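Local coordinates for uncharacterized protein DUF849 (Burkholderia xenovorans LB400, PDB 3E02) that binds zinc and probably cleaves beta-keto acids such as 3-keto-5-aminohexanoate, as a TIM-barrel member of the BKACE (DUF849) family, at residues Pro101-Arg106 with Met159-Ala164; Met93-Arg98 with Ile155-Thr160. One frame throughout, in Å; residues are numbered along the deposited sequence. Where two conformers were deposited one is given.

Contact 1 of 2, residues Pro101-Arg106 with Met159-Ala164; sequences PARAAR and MTELGA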
ATOM      1  N   PRO A 101     -35.163  -0.452 -18.970  1.00 34.90           N
ATOM      2  CA  PRO A 101     -35.839  -0.374 -17.668  1.00 35.09           C
ATOM      3  C   PRO A 101     -35.670   0.964 -16.929  1.00 34.33           C
ATOM      4  O   PRO A 101     -36.663   1.547 -16.520  1.00 33.61           O
ATOM      5  CB  PRO A 101     -35.220  -1.531 -16.892  1.00 36.53           C
ATOM      6  CG  PRO A 101     -34.810  -2.481 -17.919  1.00 36.29           C
ATOM      7  CD  PRO A 101     -34.266  -1.624 -19.008  1.00 35.25           C
ATOM      8  N   ALA A 102     -34.436   1.452 -16.809  1.00 34.18           N
ATOM      9  CA  ALA A 102     -34.153   2.748 -16.163  1.00 34.52           C
ATOM     10  C   ALA A 102     -34.823   3.903 -16.901  1.00 35.40           C
ATOM     11  O   ALA A 102     -35.309   4.838 -16.250  1.00 34.37           O
ATOM     12  CB  ALA A 102     -32.631   2.997 -16.038  1.00 33.82           C
ATOM     13  N   ARG A 103     -34.833   3.849 -18.240  1.00 37.24           N
ATOM     14  CA  ARG A 103     -35.490   4.885 -19.038  0.50 38.06           C
ATOM     15  C   ARG A 103     -36.997   4.896 -18.807  1.00 38.18           C
ATOM     16  O   ARG A 103     -37.592   5.965 -18.701  1.00 37.97           O
ATOM     17  CB  ARG A 103     -35.189   4.766 -20.539  0.50 38.95           C
ATOM     18  CG  ARG A 103     -33.737   5.085 -20.894  0.50 42.97           C
ATOM     19  CD  ARG A 103     -33.639   6.009 -22.095  0.50 47.92           C
ATOM     20  NE  ARG A 103     -34.201   5.445 -23.323  0.50 48.26           N
ATOM     21  CZ  ARG A 103     -33.541   4.729 -24.244  0.50 50.54           C
ATOM     22  NH1 ARG A 103     -32.246   4.404 -24.118  0.50 45.49           N
ATOM     23  NH2 ARG A 103     -34.205   4.300 -25.323  0.50 53.34           N
ATOM     24  N   ALA A 104     -37.605   3.710 -18.717  1.00 37.48           N
ATOM     25  CA  ALA A 104     -39.050   3.602 -18.463  1.00 37.96           C
ATOM     26  C   ALA A 104     -39.418   3.993 -17.023  1.00 37.63           C
ATOM     27  O   ALA A 104     -40.347   4.771 -16.799  1.00 38.49           O
ATOM     28  CB  ALA A 104     -39.557   2.185 -18.761  1.00 37.58           C
ATOM     29  N   ALA A 105     -38.667   3.467 -16.063  1.00 36.43           N
ATOM     30  CA  ALA A 105     -38.938   3.672 -14.632  1.00 35.69           C
ATOM     31  C   ALA A 105     -38.573   5.035 -14.036  1.00 35.34           C
ATOM     32  O   ALA A 105     -39.159   5.427 -13.025  1.00 35.44           O
ATOM     33  CB  ALA A 105     -38.233   2.601 -13.840  1.00 35.04           C
ATOM     34  N   ARG A 106     -37.578   5.710 -14.613  1.00 35.00           N
ATOM     35  CA  ARG A 106     -37.050   6.979 -14.088  1.00 36.06           C
ATOM     36  C   ARG A 106     -36.787   6.832 -12.571  1.00 35.87           C
ATOM     37  O   ARG A 106     -37.359   7.560 -11.762  1.00 35.71           O
ATOM     38  CB  ARG A 106     -37.971   8.149 -14.456  1.00 35.98           C
ATOM     39  CG  ARG A 106     -38.008   8.414 -15.976  1.00 37.81           C
ATOM     40  CD  ARG A 106     -39.045   9.450 -16.374  1.00 39.07           C
ATOM     41  NE  ARG A 106     -38.757  10.794 -15.869  1.00 45.77           N
ATOM     42  CZ  ARG A 106     -38.135  11.777 -16.535  1.00 50.33           C
ATOM     43  NH1 ARG A 106     -37.661  11.615 -17.779  1.00 54.32           N
ATOM     44  NH2 ARG A 106     -37.954  12.953 -15.925  1.00 49.93           N
HETATM   45  N   MSE A 159     -25.003   8.302 -18.780  1.00 37.66           N
HETATM   46  CA  MSE A 159     -24.982   9.449 -17.861  1.00 38.91           C
HETATM   47  C   MSE A 159     -25.890  10.584 -18.325  1.00 40.15           C
HETATM   48  O   MSE A 159     -26.614  11.173 -17.513  1.00 41.18           O
HETATM   49  CB  MSE A 159     -23.559   9.975 -17.667  1.00 38.58           C
HETATM   50  CG  MSE A 159     -22.655   9.045 -16.878  1.00 38.32           C
HETATM   51 SE   MSE A 159     -20.873   9.812 -16.877  0.75 38.75          SE
HETATM   52  CE  MSE A 159     -20.098   8.581 -15.659  1.00 39.44           C
ATOM     53  N   THR A 160     -25.871  10.867 -19.628  1.00 40.75           N
ATOM     54  CA  THR A 160     -26.682  11.955 -20.202  1.00 41.01           C
ATOM     55  C   THR A 160     -28.182  11.640 -20.174  1.00 40.57           C
ATOM     56  O   THR A 160     -28.965  12.429 -19.644  1.00 41.56           O
ATOM     57  CB  THR A 160     -26.241  12.284 -21.656  1.00 40.85           C
ATOM     58  OG1 THR A 160     -24.840  12.571 -21.669  1.00 45.26           O
ATOM     59  CG2 THR A 160     -26.994  13.492 -22.207  1.00 42.12           C
ATOM     60  N   GLU A 161     -28.562  10.482 -20.715  1.00 40.11           N
ATOM     61  CA  GLU A 161     -29.969  10.082 -20.810  1.00 41.05           C
ATOM     62  C   GLU A 161     -30.628   9.875 -19.454  1.00 40.09           C
ATOM     63  O   GLU A 161     -31.719  10.396 -19.215  1.00 39.73           O
ATOM     64  CB  GLU A 161     -30.131   8.811 -21.642  1.00 41.05           C
ATOM     65  CG  GLU A 161     -29.743   8.992 -23.094  1.00 44.52           C
ATOM     66  CD  GLU A 161     -29.938   7.748 -23.942  1.00 44.98           C
ATOM     67  OE1 GLU A 161     -30.430   6.722 -23.435  1.00 53.48           O
ATOM     68  OE2 GLU A 161     -29.601   7.815 -25.140  1.00 57.69           O
ATOM     69  N   LEU A 162     -29.964   9.125 -18.571  1.00 37.97           N
ATOM     70  CA  LEU A 162     -30.504   8.857 -17.236  1.00 37.59           C
ATOM     71  C   LEU A 162     -30.316  10.040 -16.288  1.00 37.60           C
ATOM     72  O   LEU A 162     -31.161  10.260 -15.428  1.00 38.25           O
ATOM     73  CB  LEU A 162     -29.945   7.554 -16.663  1.00 37.22           C
ATOM     74  CG  LEU A 162     -30.203   6.308 -17.522  1.00 35.70           C
ATOM     75  CD1 LEU A 162     -29.589   5.079 -16.833  1.00 33.71           C
ATOM     76  CD2 LEU A 162     -31.687   6.075 -17.800  1.00 36.35           C
ATOM     77  N   GLY A 163     -29.240  10.813 -16.451  1.00 37.93           N
ATOM     78  CA  GLY A 163     -29.025  12.025 -15.645  1.00 38.23           C
ATOM     79  C   GLY A 163     -30.136  13.057 -15.824  1.00 38.68           C
ATOM     80  O   GLY A 163     -30.523  13.718 -14.861  1.00 38.10           O
ATOM     81  N   ALA A 164     -30.651  13.160 -17.057  1.00 38.82           N
ATOM     82  CA  ALA A 164     -31.742  14.072 -17.437  1.00 38.84           C
ATOM     83  C   ALA A 164     -33.025  13.896 -16.611  1.00 39.00           C
ATOM     84  O   ALA A 164     -33.729  14.871 -16.370  1.00 39.10           O
ATOM     85  CB  ALA A 164     -32.069  13.922 -18.938  1.00 37.91           C
TER
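The CA atoms of Arg103 and Leu162 come within 6.6 Å of each other across two helical segments, 101-105 and 159-163, that run nearly parallel at 27°, their axes approaching to 10.2 Å. At that separation the backbones stay apart and side chains must bridge the gap. Leu162 does so through its fork: its methyl CD2 lies 3.7 Å from Ala102 CB, with CD1 almost as near. A one-carbon side chain suits Ala102, since the branched leucine fills the space between the helices. Both helices belong to the outer layer of a TIM barrel, packed round its parallel strands, and Leu162 also rests on Phe169 of strand 168-173. On the outer side, Arg103 was modelled in two conformers. In the one described, its CG lies 3.8 Å from Leu162 CD2, and bends at chi2 (-134°) and chi3 turn the chain toward the neighbouring helix. There NH1 comes 3.0 Å from Glu161 OE1 in a salt bridge that may not be permanent. Glu161 reaches out with its chain extended beyond CG, its carboxylate standing 81° from this guanidinium. Its other oxygen, OE2, bridges to Arg157 one turn back, and in this conformer the carboxylate probably offsets the repulsion between the two arginines.

Contact 2 of 2, residues Met93-Arg98 with Ile155-Thr160; sequences MSLDER and IERGMT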
HETATM    1  N   MSE A  93     -26.535  -8.650 -23.563  1.00 47.09           N
HETATM    2  CA  MSE A  93     -27.544  -7.669 -24.017  1.00 46.80           C
HETATM    3  C   MSE A  93     -26.893  -6.424 -24.590  1.00 45.62           C
HETATM    4  O   MSE A  93     -25.799  -6.050 -24.174  1.00 44.84           O
HETATM    5  CB  MSE A  93     -28.452  -7.246 -22.864  1.00 47.17           C
HETATM    6  CG  MSE A  93     -29.276  -8.378 -22.324  1.00 48.34           C
HETATM    7 SE   MSE A  93     -30.420  -7.758 -20.900  0.75 47.34          SE
HETATM    8  CE  MSE A  93     -31.232  -9.501 -20.428  1.00 49.16           C
ATOM      9  N   SER A  94     -27.581  -5.785 -25.532  1.00 44.25           N
ATOM     10  CA  SER A  94     -27.111  -4.545 -26.150  1.00 44.49           C
ATOM     11  C   SER A  94     -27.373  -3.383 -25.189  1.00 44.87           C
ATOM     12  O   SER A  94     -28.129  -3.537 -24.229  1.00 43.38           O
ATOM     13  CB  SER A  94     -27.857  -4.291 -27.446  1.00 44.63           C
ATOM     14  OG  SER A  94     -29.251  -4.177 -27.195  1.00 43.87           O
ATOM     15  N   LEU A  95     -26.779  -2.223 -25.464  1.00 46.00           N
ATOM     16  CA  LEU A  95     -26.977  -1.050 -24.596  1.00 46.62           C
ATOM     17  C   LEU A  95     -28.432  -0.567 -24.617  1.00 46.07           C
ATOM     18  O   LEU A  95     -28.929  -0.120 -23.577  1.00 45.39           O
ATOM     19  CB  LEU A  95     -26.007   0.105 -24.920  1.00 47.44           C
ATOM     20  CG  LEU A  95     -25.967   1.264 -23.893  1.00 47.03           C
ATOM     21  CD1 LEU A  95     -25.557   0.794 -22.481  1.00 44.86           C
ATOM     22  CD2 LEU A  95     -25.043   2.359 -24.355  1.00 46.64           C
ATOM     23  N   ASP A  96     -29.097  -0.666 -25.778  1.00 46.32           N
ATOM     24  CA  ASP A  96     -30.529  -0.307 -25.927  1.00 46.43           C
ATOM     25  C   ASP A  96     -31.371  -1.122 -24.960  1.00 45.11           C
ATOM     26  O   ASP A  96     -32.149  -0.555 -24.191  1.00 45.22           O
ATOM     27  CB  ASP A  96     -31.060  -0.580 -27.350  1.00 47.10           C
ATOM     28  CG  ASP A  96     -30.543   0.406 -28.405  1.00 53.90           C
ATOM     29  OD1 ASP A  96     -30.034   1.497 -28.069  1.00 55.97           O
ATOM     30  OD2 ASP A  96     -30.680   0.082 -29.611  1.00 60.47           O
ATOM     31  N   GLU A  97     -31.194  -2.446 -24.998  1.00 44.27           N
ATOM     32  CA  GLU A  97     -31.890  -3.340 -24.073  1.00 45.15           C
ATOM     33  C   GLU A  97     -31.557  -2.984 -22.617  1.00 42.25           C
ATOM     34  O   GLU A  97     -32.428  -2.913 -21.768  1.00 41.29           O
ATOM     35  CB  GLU A  97     -31.464  -4.790 -24.255  1.00 45.36           C
ATOM     36  CG  GLU A  97     -31.808  -5.476 -25.541  1.00 51.66           C
ATOM     37  CD  GLU A  97     -31.152  -6.849 -25.577  1.00 50.06           C
ATOM     38  OE1 GLU A  97     -31.541  -7.699 -24.739  1.00 62.67           O
ATOM     39  OE2 GLU A  97     -30.246  -7.068 -26.414  1.00 58.94           O
ATOM     40  N   ARG A  98     -30.270  -2.775 -22.355  1.00 41.25           N
ATOM     41  CA  ARG A  98     -29.791  -2.491 -21.003  1.00 39.83           C
ATOM     42  C   ARG A  98     -30.338  -1.216 -20.356  1.00 38.15           C
ATOM     43  O   ARG A  98     -30.667  -1.245 -19.168  1.00 37.37           O
ATOM     44  CB  ARG A  98     -28.271  -2.494 -20.980  1.00 41.22           C
ATOM     45  CG  ARG A  98     -27.681  -3.896 -21.154  1.00 41.94           C
ATOM     46  CD  ARG A  98     -26.208  -3.785 -21.438  1.00 46.09           C
ATOM     47  NE  ARG A  98     -25.544  -3.100 -20.327  1.00 48.48           N
ATOM     48  CZ  ARG A  98     -24.280  -2.681 -20.312  1.00 50.23           C
ATOM     49  NH1 ARG A  98     -23.475  -2.876 -21.342  1.00 48.13           N
ATOM     50  NH2 ARG A  98     -23.811  -2.063 -19.236  1.00 50.19           N
ATOM     51  N   ILE A 155     -20.813   5.041 -21.655  1.00 34.93           N
ATOM     52  CA  ILE A 155     -20.945   5.630 -20.311  1.00 34.38           C
ATOM     53  C   ILE A 155     -21.525   7.041 -20.409  1.00 36.23           C
ATOM     54  O   ILE A 155     -22.473   7.370 -19.693  1.00 36.77           O
ATOM     55  CB  ILE A 155     -19.610   5.639 -19.536  1.00 33.48           C
ATOM     56  CG1 ILE A 155     -19.132   4.195 -19.274  1.00 34.26           C
ATOM     57  CG2 ILE A 155     -19.796   6.385 -18.204  1.00 33.64           C
ATOM     58  CD1 ILE A 155     -17.640   4.077 -18.900  1.00 34.17           C
ATOM     59  N   GLU A 156     -20.977   7.853 -21.313  1.00 37.12           N
ATOM     60  CA  GLU A 156     -21.465   9.219 -21.518  1.00 40.97           C
ATOM     61  C   GLU A 156     -22.955   9.257 -21.900  1.00 40.61           C
ATOM     62  O   GLU A 156     -23.678  10.105 -21.386  1.00 40.61           O
ATOM     63  CB  GLU A 156     -20.628   9.940 -22.566  1.00 40.77           C
ATOM     64  CG  GLU A 156     -21.002  11.420 -22.720  1.00 46.19           C
ATOM     65  CD  GLU A 156     -20.000  12.233 -23.508  1.00 45.82           C
ATOM     66  OE1 GLU A 156     -18.838  11.798 -23.666  1.00 55.70           O
ATOM     67  OE2 GLU A 156     -20.376  13.338 -23.945  1.00 55.42           O
ATOM     68  N   ARG A 157     -23.386   8.335 -22.774  1.00 41.72           N
ATOM     69  CA  ARG A 157     -24.798   8.217 -23.212  1.00 41.96           C
ATOM     70  C   ARG A 157     -25.697   7.911 -22.010  1.00 40.62           C
ATOM     71  O   ARG A 157     -26.706   8.590 -21.785  1.00 40.32           O
ATOM     72  CB  ARG A 157     -24.950   7.114 -24.277  1.00 41.85           C
ATOM     73  CG  ARG A 157     -26.377   6.909 -24.841  1.00 44.65           C
ATOM     74  CD  ARG A 157     -26.514   5.622 -25.659  1.00 46.56           C
ATOM     75  NE  ARG A 157     -27.932   5.344 -25.914  1.00 52.16           N
ATOM     76  CZ  ARG A 157     -28.461   4.169 -26.267  1.00 54.56           C
ATOM     77  NH1 ARG A 157     -27.710   3.084 -26.483  1.00 60.47           N
ATOM     78  NH2 ARG A 157     -29.785   4.097 -26.427  1.00 57.11           N
ATOM     79  N   GLY A 158     -25.312   6.896 -21.240  1.00 39.15           N
ATOM     80  CA  GLY A 158     -26.040   6.503 -20.032  1.00 38.47           C
ATOM     81  C   GLY A 158     -26.128   7.632 -19.031  1.00 37.32           C
ATOM     82  O   GLY A 158     -27.198   7.904 -18.510  1.00 36.28           O
HETATM   83  N   MSE A 159     -25.003   8.302 -18.780  1.00 37.66           N
HETATM   84  CA  MSE A 159     -24.982   9.449 -17.861  1.00 38.91           C
HETATM   85  C   MSE A 159     -25.890  10.584 -18.325  1.00 40.15           C
HETATM   86  O   MSE A 159     -26.614  11.173 -17.513  1.00 41.18           O
HETATM   87  CB  MSE A 159     -23.559   9.975 -17.667  1.00 38.58           C
HETATM   88  CG  MSE A 159     -22.655   9.045 -16.878  1.00 38.32           C
HETATM   89 SE   MSE A 159     -20.873   9.812 -16.877  0.75 38.75          SE
HETATM   90  CE  MSE A 159     -20.098   8.581 -15.659  1.00 39.44           C
ATOM     91  N   THR A 160     -25.871  10.867 -19.628  1.00 40.75           N
ATOM     92  CA  THR A 160     -26.682  11.955 -20.202  1.00 41.01           C
ATOM     93  C   THR A 160     -28.182  11.640 -20.174  1.00 40.57           C
ATOM     94  O   THR A 160     -28.965  12.429 -19.644  1.00 41.56           O
ATOM     95  CB  THR A 160     -26.241  12.284 -21.656  1.00 40.85           C
ATOM     96  OG1 THR A 160     -24.840  12.571 -21.669  1.00 45.26           O
ATOM     97  CG2 THR A 160     -26.994  13.492 -22.207  1.00 42.12           C
TER
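The guanidinium of Arg157 receives Asp96 OD1 at its edge, somewhat tilted from its plane, while Leu95 CD2 approaches it obliquely, 3.5 Å from NH1. Both terminal nitrogens grip the same carboxylate oxygen: NH2 donates to Asp96 OD1 over 3.1 Å, nearly along the C-O bond, and NH1 reaches that oxygen at 3.2 Å from the anti side, tilted out of the carboxylate plane. Both bonds are bent, the NH2 one to an N-H...O angle of 144°, as expected when two donors converge on one atom. The flat groups stand 87° apart. Another guanidinium, that of Arg98, has Leu95 CD1 4.3 Å above one face, over its centre. Leu95 thus divides its fork between two arginines, and its CD2 also packs 3.8 Å from Arg157 CD. Arg157 spans the distance because its CG is anti to the backbone N (chi1 -179°) and the long chain runs straight on to NE, carrying the guanidinium across to the other helix. Asp96 lies in the first turn of its helix, where an acidic group probably interacts well with the helix dipole. Ser94, the N-cap, and Glu97 form a capping box around this turn: Ser94 N donates to Glu97 OE2, answered by a weak bond from Glu97 N to Ser94 OG. The contact joins the start of helix 95-105 to helix 152-163 at the surface, while Ile155 and Met159 pack against Phe185 of helix 176-187.

From the N terminus, the chain passes strand 82-85 and enters helix 95-105, which carries the first segment of contact 2 and then that of contact 1. It continues through strand 109-113 and helix 136-142 before helix 152-163 supplies the partners in the same order. Each contact therefore closes a loop of more than fifty residues, and the two loops cross instead of nesting, as expected for helices running in similar directions. Contact 2 fastens the beginning of helix 95-105 and contact 1 its end, their centres about 9 Å apart. Together they tie neighbouring outer helices of the barrel, on either side of strand 109-113 in the chain.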